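Local coordinates for probable antibiotics synthesis protein (Thermus thermophilus, PDB 1V70), which is of unknown function but, as a small cupin-domain protein, probably binds a metal ion and may take part in antibiotic synthesis, at residues V52-E57 with G74-A79. Numbering follows the deposited sequence.
Sequences VYYALE and GMAAFA
Antiparallel strands 52-55 and 75-79 of the cupin beta-sandwich pair at one side of its five-stranded sheet, Y53 lying across from A77 and Y54 across from A76. The axes of these two short segments come within 4.7 Å. Y53 and A77 form the hydrogen-bonded pair, Y53 N giving to A77 O at 3.0 Å and A77 N to Y53 O at 2.9 Å, both donors in the plane of the accepting carbonyl. A55 N continues the ladder with a nearly straight bond to M75 O (169° at the hydrogen). Just before the strand, G74 N closes the series on A55 O, tilted slightly from that carbonyl plane; at the positive phi of G74 (97°) a CB would press against the carbonyl O of the preceding residue.

The residues divide between two faces. Y53 and A77 look into the sandwich, where both meet V62 and L71 of the opposing sheet and the Y53 hydroxyl is hydrogen-bonded to Q41. V52, Y54, A76 and F78 occupy the other face, turned to the second subunit: Y30 of that chain packs on V52 and Y54, and its F23 ring meets F78. Residues 75-78 also pair with a strand of the second subunit, so the sheet runs on through the dimer.

On this outer face A76 CB sits at the edge of the Y54 ring, 4.0 Å from CD1, and V52 CG1 comes within 4.2 Å of the same methyl. With CG anti to the backbone N (chi1 173°), the Y54 ring reaches along the neighbouring strand until its OH lies 3.5 Å from G74 CA. At the far end V52 points its other methyl at the edge of the F78 ring, CG2 to CD1 3.4 Å, near the ring plane.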
loop_
_atom_site.group_PDB
_atom_site.type_symbol
_atom_site.label_atom_id
_atom_site.label_comp_id
_atom_site.label_asym_id
_atom_site.label_seq_id
_atom_site.Cartn_x
_atom_site.Cartn_y
_atom_site.Cartn_z
ATOM N N VAL A 52 -3.626 4.238 -6.052
ATOM C CA VAL A 52 -4.475 3.371 -5.248
ATOM C C VAL A 52 -4.588 3.945 -3.841
ATOM O O VAL A 52 -3.577 4.278 -3.212
ATOM C CB VAL A 52 -3.918 1.932 -5.134
ATOM C CG1 VAL A 52 -4.827 1.092 -4.238
ATOM C CG2 VAL A 52 -3.813 1.298 -6.511
ATOM N N TYR A 53 -5.823 4.081 -3.369
ATOM C CA TYR A 53 -6.112 4.576 -2.024
ATOM C C TYR A 53 -6.488 3.376 -1.163
ATOM O O TYR A 53 -7.301 2.549 -1.582
ATOM C CB TYR A 53 -7.325 5.507 -2.022
ATOM C CG TYR A 53 -7.190 6.795 -2.795
ATOM C CD1 TYR A 53 -6.500 7.888 -2.266
ATOM C CD2 TYR A 53 -7.819 6.947 -4.028
ATOM C CE1 TYR A 53 -6.452 9.103 -2.945
ATOM C CE2 TYR A 53 -7.775 8.154 -4.714
ATOM C CZ TYR A 53 -7.097 9.226 -4.167
ATOM O OH TYR A 53 -7.092 10.430 -4.833
ATOM N N TYR A 54 -5.910 3.277 0.030
ATOM C CA TYR A 54 -6.235 2.198 0.962
ATOM C C TYR A 54 -6.563 2.852 2.302
ATOM O O TYR A 54 -5.780 3.654 2.814
ATOM C CB TYR A 54 -5.056 1.237 1.131
ATOM C CG TYR A 54 -5.288 0.193 2.206
ATOM C CD1 TYR A 54 -6.177 -0.862 2.004
ATOM C CD2 TYR A 54 -4.642 0.280 3.440
ATOM C CE1 TYR A 54 -6.419 -1.804 3.006
ATOM C CE2 TYR A 54 -4.877 -0.655 4.447
ATOM C CZ TYR A 54 -5.765 -1.693 4.221
ATOM O OH TYR A 54 -5.993 -2.627 5.208
ATOM N N ALA A 55 -7.723 2.530 2.864
ATOM C CA ALA A 55 -8.124 3.123 4.139
ATOM C C ALA A 55 -7.529 2.405 5.349
ATOM O O ALA A 55 -7.788 1.221 5.574
ATOM C CB ALA A 55 -9.655 3.154 4.242
ATOM N N LEU A 56 -6.724 3.134 6.122
ATOM C CA LEU A 56 -6.095 2.596 7.325
ATOM C C LEU A 56 -6.986 2.859 8.536
ATOM O O LEU A 56 -7.161 1.991 9.393
ATOM C CB LEU A 56 -4.731 3.254 7.553
ATOM C CG LEU A 56 -3.637 2.961 6.526
ATOM C CD1 LEU A 56 -2.490 3.946 6.714
ATOM C CD2 LEU A 56 -3.156 1.523 6.675
ATOM N N GLU A 57 -7.539 4.068 8.602
ATOM C CA GLU A 57 -8.393 4.515 9.717
ATOM C C GLU A 57 -9.466 5.442 9.189
ATOM O O GLU A 57 -9.242 6.251 8.298
ATOM C CB GLU A 57 -7.586 5.266 10.793
ATOM C CG GLU A 57 -6.410 4.489 11.380
ATOM C CD GLU A 57 -5.843 5.240 12.579
ATOM O OE1 GLU A 57 -5.663 6.445 12.476
ATOM O OE2 GLU A 57 -5.587 4.606 13.596
ATOM N N GLY A 74 -9.626 -1.104 5.513
ATOM C CA GLY A 74 -9.428 -2.392 4.870
ATOM C C GLY A 74 -9.816 -2.409 3.403
ATOM O O GLY A 74 -9.554 -3.384 2.701
ATOM N N MET A 75 -10.436 -1.328 2.940
ATOM C CA MET A 75 -10.860 -1.221 1.547
ATOM C C MET A 75 -9.887 -0.394 0.718
ATOM O O MET A 75 -9.285 0.563 1.216
ATOM C CB MET A 75 -12.252 -0.589 1.463
ATOM C CG MET A 75 -13.363 -1.449 2.047
ATOM S SD MET A 75 -14.960 -0.605 2.100
ATOM C CE MET A 75 -15.334 -0.458 0.349
ATOM N N ALA A 76 -9.740 -0.772 -0.547
ATOM C CA ALA A 76 -8.858 -0.073 -1.474
ATOM C C ALA A 76 -9.596 0.239 -2.770
ATOM O O ALA A 76 -10.450 -0.538 -3.214
ATOM C CB ALA A 76 -7.623 -0.925 -1.769
ATOM N N ALA A 77 -9.259 1.375 -3.373
ATOM C CA ALA A 77 -9.862 1.810 -4.628
ATOM C C ALA A 77 -8.750 2.194 -5.601
ATOM O O ALA A 77 -7.773 2.851 -5.220
ATOM C CB ALA A 77 -10.784 2.996 -4.385
ATOM N N PHE A 78 -8.916 1.789 -6.856
ATOM C CA PHE A 78 -7.943 2.038 -7.916
ATOM C C PHE A 78 -8.366 3.184 -8.844
ATOM O O PHE A 78 -9.483 3.191 -9.359
ATOM C CB PHE A 78 -7.778 0.753 -8.738
ATOM C CG PHE A 78 -6.698 0.818 -9.779
ATOM C CD1 PHE A 78 -5.363 0.650 -9.429
ATOM C CD2 PHE A 78 -7.015 1.037 -11.117
ATOM C CE1 PHE A 78 -4.356 0.698 -10.395
ATOM C CE2 PHE A 78 -6.015 1.087 -12.090
ATOM C CZ PHE A 78 -4.685 0.917 -11.728
ATOM N N ALA A 79 -7.469 4.141 -9.056
ATOM C CA ALA A 79 -7.730 5.272 -9.943
ATOM C C ALA A 79 -6.716 5.185 -11.082
ATOM O O ALA A 79 -5.559 5.580 -10.935
ATOM C CB ALA A 79 -7.566 6.586 -9.188
#